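Local structure of putative uncharacterized protein (Methanosarcina barkeri str. Fusaro, 3P43) at residues Val33-Asp38 / Val100-Arg105; Pro63-Gly68 / Gly124-Gly129; Gly106-Leu111 / Ile118-Glu123. The protein probably acts as a manganese-dependent phosphoesterase of the LigD 3'-phosphoesterase superfamily, hydrolysing phosphoesters at DNA 3' ends during repair. All coordinates share one frame; numbering follows the deposited sequence.

Contact 1: residues Val33-Asp38 / Val100-Arg105; sequences VVQRHD and VEIWDR. With MN (manganese (II) ion), chain B.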
# COMPACT_ATOMS: atom_id res chain seq x y z
N VAL A 33 0.15 -6.67 0.46
CA VAL A 33 1.56 -6.76 0.11
C VAL A 33 2.18 -5.37 0.13
O VAL A 33 1.51 -4.37 -0.15
CB VAL A 33 1.79 -7.42 -1.27
CG1 VAL A 33 1.32 -6.50 -2.37
CG2 VAL A 33 3.26 -7.78 -1.46
N VAL A 34 3.45 -5.32 0.50
CA VAL A 34 4.22 -4.10 0.40
C VAL A 34 5.44 -4.41 -0.46
O VAL A 34 6.27 -5.26 -0.11
CB VAL A 34 4.68 -3.60 1.78
CG1 VAL A 34 5.62 -2.41 1.62
CG2 VAL A 34 3.48 -3.24 2.64
N GLN A 35 5.54 -3.74 -1.60
CA GLN A 35 6.68 -3.90 -2.48
C GLN A 35 7.53 -2.64 -2.50
O GLN A 35 7.04 -1.55 -2.81
CB GLN A 35 6.22 -4.27 -3.90
CG GLN A 35 5.94 -5.77 -4.09
CD GLN A 35 4.97 -6.04 -5.22
OE1 GLN A 35 4.12 -5.21 -5.52
NE2 GLN A 35 5.09 -7.21 -5.85
N ARG A 36 8.81 -2.79 -2.16
CA ARG A 36 9.77 -1.73 -2.36
C ARG A 36 10.02 -1.62 -3.85
O ARG A 36 10.43 -2.59 -4.48
CB ARG A 36 11.08 -2.05 -1.64
CG ARG A 36 12.03 -0.87 -1.58
CD ARG A 36 13.33 -1.24 -0.90
NE ARG A 36 14.18 -2.07 -1.75
CZ ARG A 36 14.99 -3.02 -1.30
NH1 ARG A 36 15.06 -3.27 0.00
NH2 ARG A 36 15.73 -3.73 -2.14
N HIS A 37 9.77 -0.44 -4.40
CA HIS A 37 9.89 -0.25 -5.84
C HIS A 37 11.00 0.74 -6.15
O HIS A 37 10.90 1.92 -5.83
CB HIS A 37 8.56 0.24 -6.42
CG HIS A 37 8.51 0.24 -7.91
ND1 HIS A 37 7.47 0.80 -8.62
CD2 HIS A 37 9.36 -0.26 -8.83
CE1 HIS A 37 7.69 0.65 -9.92
NE2 HIS A 37 8.83 0.01 -10.07
N ASP A 38 12.08 0.25 -6.74
CA ASP A 38 13.20 1.09 -7.14
C ASP A 38 13.00 1.59 -8.57
O ASP A 38 13.40 0.93 -9.52
CB ASP A 38 14.52 0.32 -7.03
CG ASP A 38 15.74 1.23 -7.02
OD1 ASP A 38 15.57 2.45 -7.18
OD2 ASP A 38 16.87 0.72 -6.84
N VAL A 100 11.65 -4.55 -8.19
CA VAL A 100 10.58 -4.81 -7.24
C VAL A 100 10.98 -5.89 -6.24
O VAL A 100 11.41 -6.97 -6.63
CB VAL A 100 9.29 -5.26 -7.96
CG1 VAL A 100 8.19 -5.60 -6.95
CG2 VAL A 100 8.83 -4.20 -8.95
N GLU A 101 10.83 -5.59 -4.96
CA GLU A 101 11.10 -6.57 -3.90
C GLU A 101 9.97 -6.60 -2.88
O GLU A 101 9.40 -5.56 -2.54
CB GLU A 101 12.42 -6.26 -3.19
CG GLU A 101 12.72 -7.22 -2.04
CD GLU A 101 14.11 -7.04 -1.47
OE1 GLU A 101 14.32 -6.07 -0.71
OE2 GLU A 101 14.99 -7.87 -1.78
N ILE A 102 9.65 -7.79 -2.39
CA ILE A 102 8.62 -7.93 -1.37
C ILE A 102 9.21 -7.48 -0.05
O ILE A 102 10.11 -8.12 0.48
CB ILE A 102 8.12 -9.37 -1.22
CG1 ILE A 102 7.66 -9.94 -2.57
CG2 ILE A 102 6.97 -9.43 -0.23
CD1 ILE A 102 6.30 -9.47 -2.98
N TRP A 103 8.69 -6.37 0.47
CA TRP A 103 9.12 -5.83 1.76
C TRP A 103 8.33 -6.43 2.91
O TRP A 103 8.89 -6.72 3.97
CB TRP A 103 8.98 -4.31 1.76
CG TRP A 103 9.49 -3.64 3.01
CD1 TRP A 103 10.79 -3.34 3.30
CD2 TRP A 103 8.71 -3.13 4.10
NE1 TRP A 103 10.87 -2.70 4.52
CE2 TRP A 103 9.60 -2.56 5.02
CE3 TRP A 103 7.34 -3.12 4.39
CZ2 TRP A 103 9.17 -1.99 6.22
CZ3 TRP A 103 6.92 -2.54 5.57
CH2 TRP A 103 7.83 -1.98 6.47
N ASP A 104 7.03 -6.59 2.72
CA ASP A 104 6.20 -7.31 3.68
C ASP A 104 5.03 -7.97 2.96
O ASP A 104 4.69 -7.60 1.83
CB ASP A 104 5.67 -6.37 4.77
CG ASP A 104 5.14 -7.12 5.99
OD1 ASP A 104 5.44 -8.32 6.14
OD2 ASP A 104 4.43 -6.51 6.81
N ARG A 105 4.42 -8.95 3.61
CA ARG A 105 3.32 -9.68 3.01
C ARG A 105 2.48 -10.34 4.10
O ARG A 105 3.01 -10.87 5.07
CB ARG A 105 3.86 -10.73 2.04
CG ARG A 105 2.78 -11.39 1.19
CD ARG A 105 3.23 -12.71 0.62
NE ARG A 105 2.09 -13.46 0.12
CZ ARG A 105 1.58 -13.30 -1.10
NH1 ARG A 105 2.12 -12.43 -1.93
NH2 ARG A 105 0.52 -14.01 -1.48
MN MN B . 5.56 1.89 -7.66
O HOH W 1 17.25 -6.23 -2.01
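Val-34 pairs with Asp-104, and Arg-36 with Glu-101, as antiparallel hydrogen-bonded pairs of two strands that run at 143° to each other, with a classic beta bulge where Trp-103 and Asp-104 both face Val-34. The bulge brings two N-H groups to one acceptor: Val-34 O takes Trp-103 N at 2.7 Å and, on a lone pair in the carbonyl plane, Asp-104 N at 3.2 Å. With CG anti to the backbone N (chi1 -176°), the Trp-103 indole lies alongside Val-34, whose CG1 packs 3.3 Å from CE3 of Trp-103; a branched valine suits this snug place. Arg-36 and Glu-101 also run side by side, their planes 61° apart. Glu-101 OE1 stands over one face of the guanidinium, 3.0 Å from Arg-36 NH1, in a salt bridge that is not a flat, two-bonded pairing. Water 1 completes the link at the guanidinium edge, accepting from Arg-36 NH2 (2.9 Å) and donating to Glu-101 OE2 (2.8 Å). Were Arg-36 cut back to an alanine, Glu-101 would probably lose its charged mate, and water 1 the guanidinium it now accepts from.

The other face of the pair carries Gln-35, His-37 and Val-100. Val-100 CG1 packs 3.6 Å from Gln-35 CG, while the buried amide is satisfied by Arg-47 and by the carbonyls of Tyr-83 and Phe-86. His-37 ND1 binds manganese at 2.4 Å, together with His-43 and Asp-45, and its NE2 is hydrogen-bonded to Ala-97 O. Gripped at both nitrogens, the imidazole has its rotation fixed and presents ND1 to the manganese in a set orientation, while the hydrated ion pair lies on the opposite face of the sheet.

Contact 2: residues Pro63-Gly68 / Gly124-Gly129; sequences PPKDAG and GKELKG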
# COMPACT_ATOMS: atom_id res chain seq x y z
N PRO A 63 6.41 2.16 4.96
CA PRO A 63 5.16 2.17 5.73
C PRO A 63 5.51 2.15 7.22
O PRO A 63 6.47 1.49 7.60
CB PRO A 63 4.48 0.87 5.32
CG PRO A 63 4.99 0.62 3.93
CD PRO A 63 6.43 1.08 3.96
N PRO A 64 4.76 2.90 8.04
CA PRO A 64 5.17 3.05 9.44
C PRO A 64 4.86 1.80 10.25
O PRO A 64 3.75 1.28 10.19
CB PRO A 64 4.31 4.23 9.92
CG PRO A 64 3.07 4.16 9.07
CD PRO A 64 3.52 3.62 7.72
N LYS A 65 5.85 1.31 10.99
CA LYS A 65 5.67 0.10 11.79
C LYS A 65 5.02 0.39 13.14
O LYS A 65 4.47 -0.50 13.78
CB LYS A 65 7.02 -0.61 12.01
CG LYS A 65 7.70 -1.07 10.73
CD LYS A 65 9.03 -1.72 11.06
CE LYS A 65 9.85 -1.96 9.80
NZ LYS A 65 11.17 -2.58 10.11
N ASP A 66 5.08 1.65 13.55
CA ASP A 66 4.50 2.08 14.82
C ASP A 66 3.62 3.31 14.63
O ASP A 66 3.84 4.10 13.73
CB ASP A 66 5.61 2.42 15.83
CG ASP A 66 6.38 1.19 16.28
OD1 ASP A 66 5.79 0.09 16.31
OD2 ASP A 66 7.57 1.34 16.62
N ALA A 67 2.62 3.46 15.50
CA ALA A 67 1.78 4.65 15.49
C ALA A 67 2.63 5.89 15.73
O ALA A 67 3.80 5.78 16.10
CB ALA A 67 0.69 4.54 16.55
N GLY A 68 2.04 7.06 15.50
CA GLY A 68 2.74 8.32 15.69
C GLY A 68 3.24 8.95 14.40
O GLY A 68 3.34 10.17 14.29
N GLY A 124 1.07 -8.89 9.19
CA GLY A 124 2.31 -9.12 8.47
C GLY A 124 3.48 -9.30 9.42
O GLY A 124 3.29 -9.47 10.63
N LYS A 125 4.69 -9.27 8.87
CA LYS A 125 5.90 -9.45 9.66
C LYS A 125 6.48 -8.10 10.09
O LYS A 125 7.16 -8.00 11.10
CB LYS A 125 6.96 -10.22 8.87
CG LYS A 125 6.56 -11.64 8.53
CD LYS A 125 7.73 -12.37 7.89
CE LYS A 125 7.42 -13.85 7.68
NZ LYS A 125 8.58 -14.56 7.08
N GLU A 126 6.22 -7.08 9.28
CA GLU A 126 6.64 -5.72 9.61
C GLU A 126 5.44 -4.95 10.12
O GLU A 126 5.50 -4.27 11.14
CB GLU A 126 7.21 -5.03 8.38
CG GLU A 126 8.32 -5.80 7.69
CD GLU A 126 9.58 -5.91 8.54
OE1 GLU A 126 9.49 -5.78 9.78
OE2 GLU A 126 10.66 -6.13 7.96
N LEU A 127 4.33 -5.07 9.40
CA LEU A 127 3.13 -4.33 9.72
C LEU A 127 2.12 -5.22 10.42
O LEU A 127 1.63 -6.20 9.84
CB LEU A 127 2.51 -3.74 8.45
CG LEU A 127 3.44 -3.00 7.49
CD1 LEU A 127 2.63 -2.30 6.41
CD2 LEU A 127 4.31 -1.99 8.24
N LYS A 128 1.83 -4.89 11.67
CA LYS A 128 0.78 -5.57 12.42
C LYS A 128 -0.15 -4.56 13.08
O LYS A 128 0.29 -3.51 13.53
CB LYS A 128 1.39 -6.47 13.49
CG LYS A 128 2.37 -7.49 12.98
CD LYS A 128 3.02 -8.23 14.13
CE LYS A 128 4.02 -9.26 13.64
NZ LYS A 128 5.09 -8.62 12.83
N GLY A 129 -1.43 -4.90 13.13
CA GLY A 129 -2.39 -4.06 13.82
C GLY A 129 -3.17 -3.14 12.90
O GLY A 129 -3.11 -3.28 11.67
O HOH W 2 3.46 -3.12 13.19
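Pro-63 and Leu-127 meet where two loops of this beta-barrel protein come together, one following strand 53-59 and the other joining strands 117-123 and 130-135. No direct hydrogen bond spans them; side-chain packing, a long ion pair and a bridging water join them. Leu-127, with CG anti to its carbonyl carbon (chi1 -48°), directs both methyls at the proline loop: CD1 lies 3.8 Å from Pro-63 CB, and CD2 lies 3.8 Å from Pro-64 O. A forked leucine suits this buried spot, since one branch meets the proline ring and the other the backbone just beyond it. Pro-64 O keeps its polar partner in the hydroxyl of Tyr-131.

Nearer the surface, Lys-65 and Glu-126 lie side by side and point the same way. The lysine chain is extended, whereas the glutamate bends at chi2 (-67°), and Lys-65 NZ comes only within 3.6 Å of Glu-126 OE1, a long salt bridge between solvent-accessible groups. Flexible, charged chains fit this solvent-facing side, where their aliphatic parts can also rest on Trp-103. The 124-129 loop is tied internally by Gly-124 N to Leu-127 O, and its backbone N-H groups at Lys-125, Glu-126 and Leu-127 are taken by Asp-104. Between the backbones sits water 2, which accepts from Lys-128 N at 2.8 Å and lies 2.9 Å from Lys-65 O.

Contact 3: residues Gly106-Leu111 / Ile118-Glu123; sequences GTFELL and IVVSLE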
# COMPACT_ATOMS: atom_id res chain seq x y z
N GLY A 106 1.17 -10.30 3.94
CA GLY A 106 0.32 -10.91 4.94
C GLY A 106 -1.14 -10.93 4.54
O GLY A 106 -1.48 -10.82 3.36
N THR A 107 -1.99 -11.09 5.53
CA THR A 107 -3.43 -11.02 5.34
C THR A 107 -3.95 -9.87 6.18
O THR A 107 -3.22 -9.29 6.98
CB THR A 107 -4.12 -12.30 5.81
OG1 THR A 107 -3.75 -12.56 7.17
CG2 THR A 107 -3.70 -13.49 4.93
N PHE A 108 -5.21 -9.53 5.98
CA PHE A 108 -5.81 -8.44 6.74
C PHE A 108 -7.31 -8.62 6.90
O PHE A 108 -7.94 -9.33 6.13
CB PHE A 108 -5.49 -7.09 6.07
CG PHE A 108 -6.23 -6.86 4.79
CD1 PHE A 108 -7.42 -6.14 4.78
CD2 PHE A 108 -5.73 -7.33 3.59
CE1 PHE A 108 -8.10 -5.91 3.60
CE2 PHE A 108 -6.41 -7.11 2.40
CZ PHE A 108 -7.60 -6.40 2.41
N GLU A 109 -7.85 -7.98 7.93
CA GLU A 109 -9.28 -7.92 8.16
C GLU A 109 -9.72 -6.49 7.87
O GLU A 109 -9.12 -5.54 8.39
CB GLU A 109 -9.62 -8.29 9.60
CG GLU A 109 -9.40 -9.77 9.92
CD GLU A 109 -9.10 -10.03 11.39
OE1 GLU A 109 -8.38 -9.22 12.02
OE2 GLU A 109 -9.55 -11.07 11.91
N LEU A 110 -10.73 -6.34 7.03
CA LEU A 110 -11.22 -5.01 6.66
C LEU A 110 -12.22 -4.53 7.69
O LEU A 110 -13.26 -5.14 7.88
CB LEU A 110 -11.86 -5.04 5.27
CG LEU A 110 -12.45 -3.73 4.75
CD1 LEU A 110 -11.33 -2.74 4.41
CD2 LEU A 110 -13.33 -3.98 3.53
N LEU A 111 -11.90 -3.42 8.35
CA LEU A 111 -12.73 -2.92 9.44
C LEU A 111 -13.76 -1.92 8.93
O LEU A 111 -14.87 -1.86 9.44
CB LEU A 111 -11.86 -2.27 10.52
CG LEU A 111 -10.78 -3.19 11.08
CD1 LEU A 111 -10.01 -2.50 12.19
CD2 LEU A 111 -11.39 -4.50 11.57
N ILE A 118 -10.35 4.15 4.63
CA ILE A 118 -10.16 2.71 4.72
C ILE A 118 -9.44 2.38 6.02
O ILE A 118 -8.42 2.98 6.35
CB ILE A 118 -9.36 2.17 3.52
CG1 ILE A 118 -10.13 2.44 2.22
CG2 ILE A 118 -9.08 0.69 3.68
CD1 ILE A 118 -9.45 1.94 0.96
N VAL A 119 -10.01 1.44 6.78
CA VAL A 119 -9.40 1.00 8.02
C VAL A 119 -9.26 -0.52 7.98
O VAL A 119 -10.23 -1.23 7.73
CB VAL A 119 -10.24 1.39 9.24
CG1 VAL A 119 -9.50 1.03 10.54
CG2 VAL A 119 -10.58 2.87 9.20
N VAL A 120 -8.05 -1.01 8.22
CA VAL A 120 -7.77 -2.44 8.11
C VAL A 120 -6.90 -2.94 9.26
O VAL A 120 -6.09 -2.21 9.80
CB VAL A 120 -7.06 -2.76 6.79
CG1 VAL A 120 -7.94 -2.40 5.62
CG2 VAL A 120 -5.73 -2.00 6.71
N SER A 121 -7.09 -4.20 9.63
CA SER A 121 -6.20 -4.82 10.60
C SER A 121 -5.21 -5.72 9.87
O SER A 121 -5.60 -6.73 9.29
CB SER A 121 -6.99 -5.62 11.64
OG SER A 121 -6.11 -6.18 12.59
N LEU A 122 -3.94 -5.34 9.89
CA LEU A 122 -2.92 -6.06 9.14
C LEU A 122 -2.24 -7.16 9.96
O LEU A 122 -1.98 -7.00 11.15
CB LEU A 122 -1.86 -5.09 8.62
CG LEU A 122 -2.33 -3.91 7.77
CD1 LEU A 122 -1.12 -3.15 7.25
CD2 LEU A 122 -3.17 -4.39 6.62
N GLU A 123 -1.93 -8.27 9.29
CA GLU A 123 -1.19 -9.35 9.93
C GLU A 123 0.04 -9.72 9.10
O GLU A 123 0.04 -10.72 8.39
CB GLU A 123 -2.10 -10.58 10.12
CG GLU A 123 -1.45 -11.72 10.89
CD GLU A 123 -0.88 -11.26 12.22
OE1 GLU A 123 -1.68 -10.88 13.11
OE2 GLU A 123 0.36 -11.29 12.37
O HOH W 3 -5.66 -9.01 11.03
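Phe-108 and Leu-110 present two bumps with a hollow between them, and Val-120 of the opposite strand fills it. Its CG1 lies 3.9 Å from Phe-108 CD1 and 3.6 Å from Leu-110 CD1, so one methyl wedges between an aromatic ring and a leucine branch. Phe-108 CG sits between its own backbone N and carbonyl carbon, and this chi1 of 72° turns the ring so that CD1 lies beside Val-120. Leu-122 CD2 packs 3.6 Å from Phe-108 CB. At the far end Leu-110 CD1 also reaches Ile-118 CG2. Compact, branched residues suit these notches, while the broad Phe-108 ring continues inward onto Leu-48.

Leu-111 makes a separate bump: its CD1 rests 3.9 Å from Val-119 CG1. The face carrying Glu-109 and Ser-121 is more polar, and there water 3 donates to both Glu-109 OE1 and Ser-121 O, linking a surface carboxylate to a backbone carbonyl. At Gly-106 the surface is cut back, CA lying 3.5 Å from Glu-123 O; a CB there would collide with that oxygen, a likely reason for glycine here. Beneath these shapes runs a ladder of backbone bonds, among them the nearly straight Ser-121 N to Glu-109 O (2.7 Å, 173° at the hydrogen). Two antiparallel neighbours joined by a short turn, with an apolar face packed on strand 42-50, form a beta hairpin built into the wall of a beta barrel.

In the fold
Contacts 1 and 3 both use the long strand 98-114: its first half pairs with strand 31-38, its second with strand 117-123, in the same antiparallel sheet. Contact 2 joins loops instead, and contact 3 lies inside the loop of chain that contact 2 closes. Contact 1 is partly buried and mixes a manganese ligand with an ion pair; contact 3, also partly buried, is chiefly aliphatic and aromatic packing on a backbone ladder. Contact 2 is smaller, with a buried apolar patch and a charged outer side, and lacks direct hydrogen bonds. Contacts 1 and 2 touch through Asp-104 and Trp-103, contacts 2 and 3 through Gly-129 and Leu-122, so the 124-129 loop connects with both sheet contacts.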